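Local coordinates for protein EF0056 (Enterococcus faecalis, PDB 6ORI) that is an enterococcal surface protein whose N-terminal region has an immunoglobulin-like beta architecture; its function is unknown, though it is probably linked to biofilm formation, at residues Phe53-Lys58 and Gly124-Ala129; Ile85-Lys90 and Gln135-Gly140; Tyr267-Arg272 and Leu305-Arg310; Ser278-His283 and Tyr344-Thr349. All blocks are in the same frame, centred on the assembly; numbering follows the deposited sequence. Where two conformers were deposited one is given.

How the interactions relate
From the N terminus, strand 50-59 opens interaction 1, which closes on the loop at 124-129. Interaction 2 begins inside that span, at 85-90, and ends beyond it at 135-140, so the two cross. Their centres lie about 8 Å apart, and strands 50-59 and 135-144 are neighbours in one antiparallel sheet, bonded from Ala-137 N to Val-55 O. Interactions 3 and 4 follow in series and cross likewise: 278-283 starts between 267-272 and 305-310, and its partner 344-349 comes later. A probable hydrogen bond from Leu-305 N to Ile-280 O ties loop 305-310 to the five-stranded sheet. The two pairs occupy opposite sides of the chain's centre, interactions 1 and 4 being about 34 Å apart between centres.

Interaction 1: residues Phe53-Lys58 and Gly124-Ala129; sequences FEVYGK and GLFAGA
A loop folded over a strand of the N-terminal antiparallel sheet makes this contact: Phe-126, in the connection between strands 113-117 and 135-144, lays its ring over Gly-57 of strand 50-59. Gly-57 CA sits over one face, displaced toward the rim, 4.0 Å from the ring centroid and 21° off the ring normal, a CH-pi contact. The opposite face is backed by Leu-125 CB, over the ring centre, so the neighbouring residue of the loop and the strand backbone hold the ring between them. The leading atom is CZ, which comes within 3.5 Å of Gly-57 N and 3.7 Å of Tyr-56 C, while Val-55 O lies at the ring edge, in its plane, 3.8 Å from CZ.

Two residues before the glycine, the Val-55 side chain rises toward the loop and crosses that of Phe-126 at about a right angle. Its CG1 branch, turned anti to the backbone N (chi1 -176°), is the one that reaches Phe-126 CZ, at 3.8 Å. The same methyl meets Leu-125 CD1 more loosely at 4.3 Å. Outside the pair, Tyr-118 meets the Phe-126 ring edge-to-face.

With no side chain on Gly-57, the ring can lie directly against the strand backbone. The cross-segment contact is therefore held by dispersion and the CH-pi approach, with all five touching residues buried, while Val-55 and Gly-57 make backbone hydrogen bonds to strand 135-144.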
loop_
_atom_site.group_PDB
_atom_site.type_symbol
_atom_site.label_atom_id
_atom_site.label_comp_id
_atom_site.label_asym_id
_atom_site.label_seq_id
_atom_site.Cartn_x
_atom_site.Cartn_y
_atom_site.Cartn_z
ATOM N N PHE A 53 -12.171 -2.452 -9.820
ATOM C CA PHE A 53 -10.764 -2.294 -9.431
ATOM C C PHE A 53 -9.860 -2.359 -10.644
ATOM O O PHE A 53 -10.279 -2.794 -11.710
ATOM C CB PHE A 53 -10.315 -3.336 -8.372
ATOM C CG PHE A 53 -10.224 -4.767 -8.894
ATOM C CD1 PHE A 53 -9.057 -5.274 -9.439
ATOM C CD2 PHE A 53 -11.331 -5.591 -8.829
ATOM C CE1 PHE A 53 -9.009 -6.582 -9.897
ATOM C CE2 PHE A 53 -11.279 -6.902 -9.264
ATOM C CZ PHE A 53 -10.132 -7.393 -9.810
ATOM N N GLU A 54 -8.610 -1.960 -10.452
ATOM C CA GLU A 54 -7.536 -2.196 -11.405
ATOM C C GLU A 54 -6.366 -2.793 -10.645
ATOM O O GLU A 54 -6.242 -2.626 -9.410
ATOM C CB GLU A 54 -7.056 -0.902 -12.066
ATOM C CG GLU A 54 -8.136 -0.183 -12.817
ATOM C CD GLU A 54 -7.643 1.044 -13.563
ATOM O OE1 GLU A 54 -6.749 1.777 -13.065
ATOM O OE2 GLU A 54 -8.175 1.287 -14.651
ATOM N N VAL A 55 -5.515 -3.500 -11.381
ATOM C CA VAL A 55 -4.266 -4.029 -10.831
ATOM C C VAL A 55 -3.118 -3.370 -11.580
ATOM O O VAL A 55 -3.159 -3.257 -12.805
ATOM C CB VAL A 55 -4.179 -5.563 -10.953
ATOM C CG1 VAL A 55 -2.917 -6.099 -10.287
ATOM C CG2 VAL A 55 -5.414 -6.218 -10.391
ATOM N N TYR A 56 -2.125 -2.884 -10.834
ATOM C CA TYR A 56 -0.921 -2.327 -11.435
ATOM C C TYR A 56 0.249 -3.247 -11.167
ATOM O O TYR A 56 0.356 -3.844 -10.094
ATOM C CB TYR A 56 -0.613 -0.911 -10.891
ATOM C CG TYR A 56 -1.821 -0.015 -10.935
ATOM C CD1 TYR A 56 -2.606 0.072 -12.067
ATOM C CD2 TYR A 56 -2.210 0.713 -9.829
ATOM C CE1 TYR A 56 -3.750 0.854 -12.083
ATOM C CE2 TYR A 56 -3.344 1.482 -9.844
ATOM C CZ TYR A 56 -4.099 1.562 -10.973
ATOM O OH TYR A 56 -5.247 2.322 -10.942
ATOM N N GLY A 57 1.136 -3.359 -12.141
ATOM C CA GLY A 57 2.312 -4.187 -12.013
ATOM C C GLY A 57 3.472 -3.608 -12.754
ATOM O O GLY A 57 3.297 -2.984 -13.798
ATOM N N LYS A 58 4.668 -3.797 -12.218
ATOM C CA LYS A 58 5.861 -3.383 -12.928
ATOM C C LYS A 58 7.012 -4.300 -12.567
ATOM O O LYS A 58 7.224 -4.672 -11.385
ATOM C CB LYS A 58 6.235 -1.928 -12.631
ATOM C CG LYS A 58 7.559 -1.611 -13.318
ATOM C CD LYS A 58 7.986 -0.218 -13.203
ATOM C CE LYS A 58 9.453 -0.052 -13.602
ATOM N NZ LYS A 58 9.839 -0.754 -14.849
ATOM N N GLY A 124 -2.175 -14.752 -17.912
ATOM C CA GLY A 124 -2.009 -13.819 -16.814
ATOM C C GLY A 124 -2.264 -12.382 -17.228
ATOM O O GLY A 124 -2.995 -12.096 -18.186
ATOM N N LEU A 125 -1.692 -11.436 -16.482
ATOM C CA LEU A 125 -2.044 -10.024 -16.629
ATOM C C LEU A 125 -1.073 -9.136 -17.391
ATOM O O LEU A 125 -1.500 -8.262 -18.121
ATOM C CB LEU A 125 -2.251 -9.381 -15.257
ATOM C CG LEU A 125 -3.266 -10.075 -14.346
ATOM C CD1 LEU A 125 -3.523 -9.248 -13.102
ATOM C CD2 LEU A 125 -4.574 -10.370 -15.040
ATOM N N PHE A 126 0.225 -9.311 -17.164
ATOM C CA PHE A 126 1.226 -8.303 -17.530
ATOM C C PHE A 126 2.240 -8.820 -18.546
ATOM O O PHE A 126 2.717 -9.961 -18.485
ATOM C CB PHE A 126 1.949 -7.822 -16.262
ATOM C CG PHE A 126 1.026 -7.200 -15.241
ATOM C CD1 PHE A 126 0.190 -6.155 -15.606
ATOM C CD2 PHE A 126 0.961 -7.667 -13.935
ATOM C CE1 PHE A 126 -0.670 -5.596 -14.703
ATOM C CE2 PHE A 126 0.092 -7.078 -13.022
ATOM C CZ PHE A 126 -0.710 -6.053 -13.426
ATOM N N ALA A 127 2.575 -7.967 -19.498
ATOM C CA ALA A 127 3.484 -8.347 -20.572
ATOM C C ALA A 127 4.874 -8.613 -20.000
ATOM O O ALA A 127 5.509 -7.726 -19.416
ATOM C CB ALA A 127 3.517 -7.270 -21.636
ATOM N N GLY A 128 5.357 -9.844 -20.152
ATOM C CA GLY A 128 6.625 -10.232 -19.569
ATOM C C GLY A 128 7.817 -9.472 -20.123
ATOM O O GLY A 128 8.769 -9.204 -19.407
ATOM N N ALA A 129 7.774 -9.135 -21.400
ATOM C CA ALA A 129 8.910 -8.515 -22.050
ATOM C C ALA A 129 8.957 -7.008 -21.848
ATOM O O ALA A 129 9.949 -6.373 -22.219
ATOM C CB ALA A 129 8.905 -8.848 -23.543
#

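Interaction 2: residues Ile85-Lys90 and Gln135-Gly140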
loop_
_atom_site.group_PDB
_atom_site.type_symbol
_atom_site.label_atom_id
_atom_site.label_comp_id
_atom_site.label_asym_id
_atom_site.label_seq_id
_atom_site.Cartn_x
_atom_site.Cartn_y
_atom_site.Cartn_z
ATOM N N ILE A 85 -14.452 -13.119 -9.378
ATOM C CA ILE A 85 -13.556 -11.972 -9.565
ATOM C C ILE A 85 -12.917 -12.133 -10.936
ATOM O O ILE A 85 -12.368 -13.200 -11.247
ATOM C CB ILE A 85 -12.462 -11.913 -8.494
ATOM C CG1 ILE A 85 -13.066 -11.952 -7.089
ATOM C CG2 ILE A 85 -11.612 -10.681 -8.726
ATOM C CD1 ILE A 85 -12.041 -11.857 -5.986
ATOM N N GLN A 86 -12.994 -11.086 -11.759
ATOM C CA GLN A 86 -12.385 -11.090 -13.084
ATOM C C GLN A 86 -11.691 -9.763 -13.335
ATOM O O GLN A 86 -11.961 -8.768 -12.653
ATOM C CB GLN A 86 -13.422 -11.301 -14.195
ATOM C CG GLN A 86 -14.143 -12.631 -14.158
ATOM C CD GLN A 86 -15.055 -12.788 -15.347
ATOM O OE1 GLN A 86 -15.241 -11.845 -16.111
ATOM N NE2 GLN A 86 -15.592 -13.986 -15.544
ATOM N N VAL A 87 -10.776 -9.751 -14.303
ATOM C CA VAL A 87 -10.047 -8.544 -14.685
ATOM C C VAL A 87 -9.522 -8.744 -16.092
ATOM O O VAL A 87 -9.288 -9.876 -16.495
ATOM C CB VAL A 87 -8.895 -8.251 -13.690
ATOM C CG1 VAL A 87 -7.789 -9.291 -13.791
ATOM C CG2 VAL A 87 -8.320 -6.875 -13.911
ATOM N N ASP A 88 -9.329 -7.661 -16.840
ATOM C CA ASP A 88 -8.736 -7.760 -18.160
ATOM C C ASP A 88 -7.218 -7.736 -18.026
ATOM O O ASP A 88 -6.690 -7.055 -17.160
ATOM C CB ASP A 88 -9.175 -6.606 -19.046
ATOM C CG ASP A 88 -10.622 -6.668 -19.458
ATOM O OD1 ASP A 88 -11.259 -7.739 -19.336
ATOM O OD2 ASP A 88 -11.115 -5.622 -19.946
ATOM N N PRO A 89 -6.500 -8.426 -18.916
ATOM C CA PRO A 89 -5.048 -8.295 -18.964
ATOM C C PRO A 89 -4.655 -6.942 -19.528
ATOM O O PRO A 89 -5.476 -6.231 -20.100
ATOM C CB PRO A 89 -4.625 -9.405 -19.913
ATOM C CG PRO A 89 -5.803 -9.623 -20.775
ATOM C CD PRO A 89 -6.995 -9.373 -19.924
ATOM N N LYS A 90 -3.394 -6.587 -19.353
ATOM C CA LYS A 90 -2.871 -5.392 -19.980
ATOM C C LYS A 90 -3.148 -5.434 -21.477
ATOM O O LYS A 90 -2.946 -6.471 -22.118
ATOM C CB LYS A 90 -1.378 -5.306 -19.716
ATOM C CG LYS A 90 -0.743 -3.969 -20.111
ATOM C CD LYS A 90 0.211 -4.139 -21.272
ATOM C CE LYS A 90 0.709 -2.805 -21.750
ATOM N NZ LYS A 90 1.241 -2.905 -23.108
ATOM N N GLN A 135 2.334 -1.138 -15.739
ATOM C CA GLN A 135 1.275 -1.804 -16.489
ATOM C C GLN A 135 -0.027 -1.801 -15.714
ATOM O O GLN A 135 -0.037 -1.898 -14.503
ATOM C CB GLN A 135 1.688 -3.245 -16.827
ATOM C CG GLN A 135 3.005 -3.354 -17.579
ATOM C CD GLN A 135 3.197 -4.709 -18.176
ATOM O OE1 GLN A 135 2.262 -5.290 -18.704
ATOM N NE2 GLN A 135 4.406 -5.213 -18.104
ATOM N N THR A 136 -1.143 -1.716 -16.443
ATOM C CA THR A 136 -2.486 -1.771 -15.856
ATOM C C THR A 136 -3.272 -2.937 -16.411
ATOM O O THR A 136 -3.337 -3.132 -17.636
ATOM C CB THR A 136 -3.264 -0.482 -16.128
ATOM O OG1 THR A 136 -2.554 0.605 -15.529
ATOM C CG2 THR A 136 -4.689 -0.538 -15.563
ATOM N N ALA A 137 -3.869 -3.684 -15.488
ATOM C CA ALA A 137 -4.874 -4.693 -15.799
ATOM C C ALA A 137 -6.193 -4.029 -15.459
ATOM O O ALA A 137 -6.506 -3.873 -14.276
ATOM C CB ALA A 137 -4.660 -5.945 -14.956
ATOM N N PRO A 138 -6.950 -3.578 -16.481
ATOM C CA PRO A 138 -8.150 -2.770 -16.250
ATOM C C PRO A 138 -9.436 -3.582 -16.052
ATOM O O PRO A 138 -9.453 -4.804 -16.259
ATOM C CB PRO A 138 -8.225 -1.955 -17.534
ATOM C CG PRO A 138 -7.776 -2.911 -18.576
ATOM C CD PRO A 138 -6.656 -3.680 -17.920
ATOM N N ASN A 139 -10.503 -2.910 -15.638
ATOM C CA ASN A 139 -11.860 -3.463 -15.683
ATOM C C ASN A 139 -12.017 -4.646 -14.748
ATOM O O ASN A 139 -12.722 -5.617 -15.035
ATOM C CB ASN A 139 -12.273 -3.821 -17.120
ATOM C CG ASN A 139 -12.219 -2.634 -18.018
ATOM O OD1 ASN A 139 -12.678 -1.558 -17.656
ATOM N ND2 ASN A 139 -11.626 -2.808 -19.177
ATOM N N GLY A 140 -11.352 -4.584 -13.616
ATOM C CA GLY A 140 -11.544 -5.585 -12.584
ATOM C C GLY A 140 -12.895 -5.430 -11.941
ATOM O O GLY A 140 -13.349 -4.325 -11.702
#
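The carboxylate of Asp-88 and the amide of Asn-139 meet with their planes 79° apart, close to perpendicular. Asn-139 ND2 donates to Asp-88 OD2 over 3.0 Å. The acceptor lies nearly in the amide plane, whereas the donor approaches OD2 on its anti side, 34° out of the carboxylate plane. The other oxygen, OD1, is held in a salt bridge by Arg-97, which also binds Asn-139 O.

Next to this pair the backbones join directly, Asp-88 N donating to Pro-138 O at 2.9 Å. The same carbonyl oxygen touches Val-87 CG2 at 3.3 Å, and that methyl, anti to the backbone N, continues to Ala-137 CB at 3.9 Å. Farther on, Lys-90 crosses Gln-135 at about a right angle. A bend at chi2 lays its CD 3.5 Å from Gln-135 OE1. Lys-90 NZ forms a salt bridge with Glu-130, and Gln-135 OE1 accepts from Ala-127 N. Lys-90 CA adds a CA-H...O contact to Thr-136 O at 3.3 Å.

Strands 85-87 and 135-140 run at 139° to one another. Past Val-87 the chain leaves the strand as a loop, still held to 135-144 by Asp-88 N, within the antiparallel N-terminal sheet in which 82-87 lies between 98-104 and 135-144.

Interaction 3: residues Tyr267-Arg272 and Leu305-Arg310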
loop_
_atom_site.group_PDB
_atom_site.type_symbol
_atom_site.label_atom_id
_atom_site.label_comp_id
_atom_site.label_asym_id
_atom_site.label_seq_id
_atom_site.Cartn_x
_atom_site.Cartn_y
_atom_site.Cartn_z
ATOM N N TYR A 267 2.406 13.480 5.947
ATOM C CA TYR A 267 2.107 12.259 6.678
ATOM C C TYR A 267 1.121 12.612 7.768
ATOM O O TYR A 267 1.135 13.714 8.311
ATOM C CB TYR A 267 3.403 11.617 7.222
ATOM C CG TYR A 267 4.343 12.650 7.814
ATOM C CD1 TYR A 267 5.231 13.344 7.030
ATOM C CD2 TYR A 267 4.297 12.960 9.158
ATOM C CE1 TYR A 267 6.059 14.345 7.563
ATOM C CE2 TYR A 267 5.107 13.938 9.696
ATOM C CZ TYR A 267 5.982 14.633 8.898
ATOM O OH TYR A 267 6.772 15.633 9.435
ATOM N N LYS A 268 0.259 11.663 8.068
ATOM C CA LYS A 268 -0.756 11.814 9.095
ATOM C C LYS A 268 -0.855 10.530 9.864
ATOM O O LYS A 268 -0.948 9.440 9.280
ATOM C CB LYS A 268 -2.119 12.150 8.486
ATOM C CG LYS A 268 -3.201 12.457 9.533
ATOM C CD LYS A 268 -4.534 12.789 8.860
ATOM C CE LYS A 268 -5.550 13.329 9.861
ATOM N NZ LYS A 268 -5.824 12.356 10.951
ATOM N N ILE A 269 -0.792 10.612 11.184
ATOM C CA ILE A 269 -0.927 9.415 12.003
ATOM C C ILE A 269 -2.130 9.534 12.914
ATOM O O ILE A 269 -2.492 10.621 13.369
ATOM C CB ILE A 269 0.344 9.096 12.817
ATOM C CG1 ILE A 269 0.499 10.027 14.029
ATOM C CG2 ILE A 269 1.578 9.149 11.907
ATOM C CD1 ILE A 269 1.515 9.542 15.042
ATOM N N ASP A 270 -2.720 8.380 13.174
ATOM C CA ASP A 270 -3.927 8.264 13.960
ATOM C C ASP A 270 -3.798 9.085 15.244
ATOM O O ASP A 270 -2.807 8.990 15.948
ATOM C CB ASP A 270 -4.130 6.779 14.305
ATOM C CG ASP A 270 -5.506 6.486 14.845
ATOM O OD1 ASP A 270 -5.844 6.942 15.958
ATOM O OD2 ASP A 270 -6.244 5.779 14.142
ATOM N N GLU A 271 -4.816 9.895 15.526
ATOM C CA GLU A 271 -4.759 10.799 16.662
ATOM C C GLU A 271 -4.462 10.074 17.982
ATOM O O GLU A 271 -3.796 10.612 18.848
ATOM C CB GLU A 271 -6.059 11.619 16.772
ATOM C CG GLU A 271 -7.326 10.798 16.919
ATOM C CD GLU A 271 -8.564 11.650 17.102
ATOM O OE1 GLU A 271 -8.438 12.783 17.614
ATOM O OE2 GLU A 271 -9.665 11.186 16.734
ATOM N N ARG A 272 -4.943 8.845 18.119
ATOM C CA ARG A 272 -4.702 8.112 19.352
ATOM C C ARG A 272 -3.230 7.781 19.595
ATOM O O ARG A 272 -2.784 7.618 20.738
ATOM C CB ARG A 272 -5.543 6.848 19.360
ATOM C CG ARG A 272 -7.027 7.100 19.445
ATOM C CD ARG A 272 -7.803 5.830 19.187
ATOM N NE ARG A 272 -7.649 5.418 17.803
ATOM C CZ ARG A 272 -7.786 4.175 17.363
ATOM N NH1 ARG A 272 -8.085 3.180 18.197
ATOM N NH2 ARG A 272 -7.638 3.933 16.073
ATOM N N LEU A 305 11.656 14.567 11.674
ATOM C CA LEU A 305 10.343 15.133 11.357
ATOM C C LEU A 305 9.563 15.515 12.593
ATOM O O LEU A 305 9.801 14.979 13.693
ATOM C CB LEU A 305 9.522 14.106 10.583
ATOM C CG LEU A 305 10.124 13.670 9.251
ATOM C CD1 LEU A 305 9.194 12.641 8.604
ATOM C CD2 LEU A 305 10.376 14.825 8.299
ATOM N N ALA A 306 8.591 16.407 12.420
ATOM C CA ALA A 306 7.668 16.774 13.489
ATOM C C ALA A 306 6.242 16.430 13.116
ATOM O O ALA A 306 5.902 16.262 11.935
ATOM C CB ALA A 306 7.768 18.259 13.752
ATOM N N ILE A 307 5.374 16.356 14.111
ATOM C CA ILE A 307 3.936 16.315 13.875
ATOM C C ILE A 307 3.288 17.304 14.809
ATOM O O ILE A 307 3.888 17.738 15.787
ATOM C CB ILE A 307 3.296 14.936 14.109
ATOM C CG1 ILE A 307 3.663 14.393 15.488
ATOM C CG2 ILE A 307 3.625 13.990 12.949
ATOM C CD1 ILE A 307 2.901 13.128 15.831
ATOM N N GLU A 308 2.061 17.659 14.472
ATOM C CA GLU A 308 1.272 18.612 15.236
ATOM C C GLU A 308 0.735 17.893 16.462
ATOM O O GLU A 308 0.029 16.884 16.349
ATOM C CB GLU A 308 0.120 19.106 14.376
ATOM C CG GLU A 308 -0.841 20.054 15.121
ATOM C CD GLU A 308 -0.117 21.243 15.699
ATOM O OE1 GLU A 308 0.395 22.051 14.902
ATOM O OE2 GLU A 308 -0.028 21.374 16.943
ATOM N N ARG A 309 1.093 18.404 17.631
ATOM C CA ARG A 309 0.769 17.771 18.907
ATOM C C ARG A 309 -0.133 18.606 19.811
ATOM O O ARG A 309 -0.483 18.169 20.910
ATOM C CB ARG A 309 2.058 17.440 19.643
ATOM C CG ARG A 309 2.904 16.376 18.958
ATOM C CD ARG A 309 4.191 16.197 19.725
ATOM N NE ARG A 309 5.136 15.279 19.096
ATOM C CZ ARG A 309 5.068 13.956 19.196
ATOM N NH1 ARG A 309 4.081 13.363 19.837
ATOM N NH2 ARG A 309 5.993 13.217 18.626
ATOM N N ARG A 310 -0.514 19.797 19.382
ATOM C CA ARG A 310 -1.396 20.615 20.212
ATOM C C ARG A 310 -2.818 20.082 20.177
ATOM O O ARG A 310 -3.456 20.044 19.129
ATOM C CB ARG A 310 -1.361 22.081 19.771
ATOM C CG ARG A 310 -0.030 22.737 20.027
ATOM C CD ARG A 310 0.094 24.091 19.370
ATOM N NE ARG A 310 0.168 23.991 17.908
ATOM C CZ ARG A 310 0.347 25.024 17.094
ATOM N NH1 ARG A 310 0.417 26.249 17.589
ATOM N NH2 ARG A 310 0.426 24.852 15.782
HETATM O O HOH W 1 8.243 17.870 9.980
#
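Tyr-267 reaches from strand 264-269 to the loop that follows strand 300-304, and its CB already points toward that loop. A chi1 of 43° sets CG between the backbone N and the carbonyl carbon, carrying the ring across to the loop. Along one side of the ring CD2 and then CE2 approach Ile-307 CG2, which lies at the edge near the ring plane, 3.6 Å from CE2. Along the other side CE1 meets Leu-305 CD1 at 3.7 Å. At the tip, Tyr-267 OH donates to Ala-306 O over 2.7 Å, in the carbonyl plane and on a lone pair, and it touches Leu-305 CB at 3.3 Å. A water gives a second bond to Tyr-267 OH at 2.7 Å and accepts from Ala-306 N at 2.9 Å, so the hydroxyl is tied to both backbone polar groups of Ala-306, one of them through the water.

Two residues along the strand, Ile-269 CD1, in one of two conformers, meets Ile-307 CD1 at 3.9 Å, the side chains crossing at about a right angle. The Tyr-344 ring meets that of Tyr-267, planes at about 45°, while Leu-305 and Ile-307 both rest on Ile-280. Strand 264-269 belongs to the four-stranded sheet, and Tyr-344 and Ile-280 to the five-stranded one. The loop thus closes over the apolar layer between two antiparallel sheets, as in a beta sandwich of immunoglobulin-like type.

Interaction 4: residues Ser278-His283 and Tyr344-Thr349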
loop_
_atom_site.group_PDB
_atom_site.type_symbol
_atom_site.label_atom_id
_atom_site.label_comp_id
_atom_site.label_asym_id
_atom_site.label_seq_id
_atom_site.Cartn_x
_atom_site.Cartn_y
_atom_site.Cartn_z
ATOM N N SER A 278 7.398 9.318 19.728
ATOM C CA SER A 278 8.425 10.292 20.083
ATOM C C SER A 278 9.098 10.738 18.786
ATOM O O SER A 278 8.487 11.456 17.989
ATOM C CB SER A 278 9.416 9.714 21.103
ATOM O OG SER A 278 10.112 8.584 20.610
ATOM N N GLY A 279 10.309 10.263 18.531
ATOM C CA GLY A 279 10.999 10.616 17.312
ATOM C C GLY A 279 10.277 10.096 16.082
ATOM O O GLY A 279 9.659 9.030 16.077
ATOM N N ILE A 280 10.400 10.868 15.014
ATOM C CA ILE A 280 9.868 10.503 13.709
ATOM C C ILE A 280 10.988 10.739 12.721
ATOM O O ILE A 280 11.436 11.878 12.548
ATOM C CB ILE A 280 8.634 11.326 13.319
ATOM C CG1 ILE A 280 7.577 11.198 14.409
ATOM C CG2 ILE A 280 8.094 10.863 11.968
ATOM C CD1 ILE A 280 6.461 12.184 14.298
ATOM N N GLN A 281 11.471 9.672 12.098
ATOM C CA GLN A 281 12.555 9.757 11.121
ATOM C C GLN A 281 12.035 9.601 9.717
ATOM O O GLN A 281 11.153 8.783 9.467
ATOM C CB GLN A 281 13.622 8.672 11.336
ATOM C CG GLN A 281 14.108 8.556 12.770
ATOM C CD GLN A 281 15.300 7.631 12.928
ATOM O OE1 GLN A 281 15.642 6.824 12.064
ATOM N NE2 GLN A 281 15.963 7.760 14.069
ATOM N N MET A 282 12.604 10.354 8.789
ATOM C CA MET A 282 12.348 10.170 7.367
ATOM C C MET A 282 13.529 9.429 6.795
ATOM O O MET A 282 14.703 9.820 7.031
ATOM C CB MET A 282 12.220 11.522 6.674
ATOM C CG MET A 282 11.660 11.430 5.281
ATOM S SD MET A 282 11.527 13.084 4.605
ATOM C CE MET A 282 10.686 12.716 3.075
ATOM N N HIS A 283 13.262 8.340 6.082
ATOM C CA HIS A 283 14.316 7.603 5.397
ATOM C C HIS A 283 14.135 7.666 3.901
ATOM O O HIS A 283 13.002 7.605 3.405
ATOM C CB HIS A 283 14.321 6.129 5.807
ATOM C CG HIS A 283 14.704 5.877 7.235
ATOM N ND1 HIS A 283 15.002 4.617 7.716
ATOM C CD2 HIS A 283 14.853 6.720 8.281
ATOM C CE1 HIS A 283 15.300 4.698 9.000
ATOM N NE2 HIS A 283 15.230 5.966 9.369
ATOM N N TYR A 344 8.638 6.532 6.674
ATOM C CA TYR A 344 8.542 7.232 7.941
ATOM C C TYR A 344 8.647 6.235 9.076
ATOM O O TYR A 344 7.985 5.171 9.075
ATOM C CB TYR A 344 7.221 7.998 8.022
ATOM C CG TYR A 344 7.035 8.970 6.892
ATOM C CD1 TYR A 344 7.802 10.125 6.821
ATOM C CD2 TYR A 344 6.078 8.765 5.913
ATOM C CE1 TYR A 344 7.664 11.010 5.821
ATOM C CE2 TYR A 344 5.924 9.670 4.877
ATOM C CZ TYR A 344 6.705 10.797 4.853
ATOM O OH TYR A 344 6.619 11.746 3.878
ATOM N N VAL A 345 9.505 6.537 10.038
ATOM C CA VAL A 345 9.738 5.680 11.191
ATOM C C VAL A 345 9.166 6.367 12.435
ATOM O O VAL A 345 9.694 7.395 12.871
ATOM C CB VAL A 345 11.233 5.419 11.364
ATOM C CG1 VAL A 345 11.474 4.527 12.550
ATOM C CG2 VAL A 345 11.849 4.821 10.103
ATOM N N LEU A 346 8.103 5.805 12.994
ATOM C CA LEU A 346 7.405 6.378 14.147
ATOM C C LEU A 346 7.874 5.628 15.367
ATOM O O LEU A 346 7.399 4.534 15.640
ATOM C CB LEU A 346 5.883 6.214 13.997
ATOM C CG LEU A 346 5.250 6.633 12.662
ATOM C CD1 LEU A 346 3.759 6.397 12.675
ATOM C CD2 LEU A 346 5.522 8.081 12.386
ATOM N N GLN A 347 8.811 6.201 16.097
ATOM C CA GLN A 347 9.341 5.556 17.284
ATOM C C GLN A 347 8.317 5.586 18.397
ATOM O O GLN A 347 7.735 6.619 18.687
ATOM C CB GLN A 347 10.617 6.259 17.723
ATOM C CG GLN A 347 11.680 6.316 16.621
ATOM C CD GLN A 347 13.062 6.607 17.154
ATOM O OE1 GLN A 347 13.217 7.279 18.175
ATOM N NE2 GLN A 347 14.080 6.099 16.467
ATOM N N LEU A 348 8.054 4.434 18.995
ATOM C CA LEU A 348 7.091 4.359 20.080
ATOM C C LEU A 348 7.729 4.723 21.415
ATOM O O LEU A 348 8.893 4.450 21.655
ATOM C CB LEU A 348 6.513 2.953 20.152
ATOM C CG LEU A 348 5.787 2.488 18.892
ATOM C CD1 LEU A 348 5.398 1.039 19.059
ATOM C CD2 LEU A 348 4.590 3.340 18.578
ATOM N N THR A 349 6.929 5.306 22.306
ATOM C CA THR A 349 7.410 5.744 23.616
ATOM C C THR A 349 7.423 4.611 24.614
ATOM O O THR A 349 8.106 4.699 25.636
ATOM C CB THR A 349 6.510 6.822 24.197
ATOM O OG1 THR A 349 5.178 6.321 24.231
ATOM C CG2 THR A 349 6.559 8.094 23.366
#
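Ile-280 with Leu-346, Gln-281 with Val-345 and Met-282 with Tyr-344 pair two interior neighbouring strands of the antiparallel five-stranded sheet, their axes 4.6 Å apart at closest approach. Gln-281 and Val-345 form the hydrogen-bonded pair, with Val-345 N donating to Gln-281 O at 2.8 Å and Gln-281 N to Val-345 O at 3.0 Å. Gln-347 N to Gly-279 O and Ser-278 N to Gln-347 O continue the pairing.

On one face Ile-280 CG2 meets Leu-346 CD2 at 3.8 Å, the two side chains lying side by side. Met-282 and Tyr-344 do likewise, Met-282 CG 4.1 Å from Tyr-344 CE1, and beyond them Ala-265 and Ile-269 of the other sheet pack against this face.

The opposite face carries Gln-281, Val-345 and the ring of His-283. Ser-233 outside the pair gives its N to Gln-281 OE1 and, in one of two Gln-347 conformers, takes Gln-347 NE2 on its O. His-283 NE2 also donates to Gln-281 OE1, 2.9 Å away and almost straight at 173°, which restrains the imidazole's rotation. Val-345 CG2, placed beside its own backbone N with CG1 anti to it (chi1 -180°), stands over the face of that ring, 3.7 Å from its centroid.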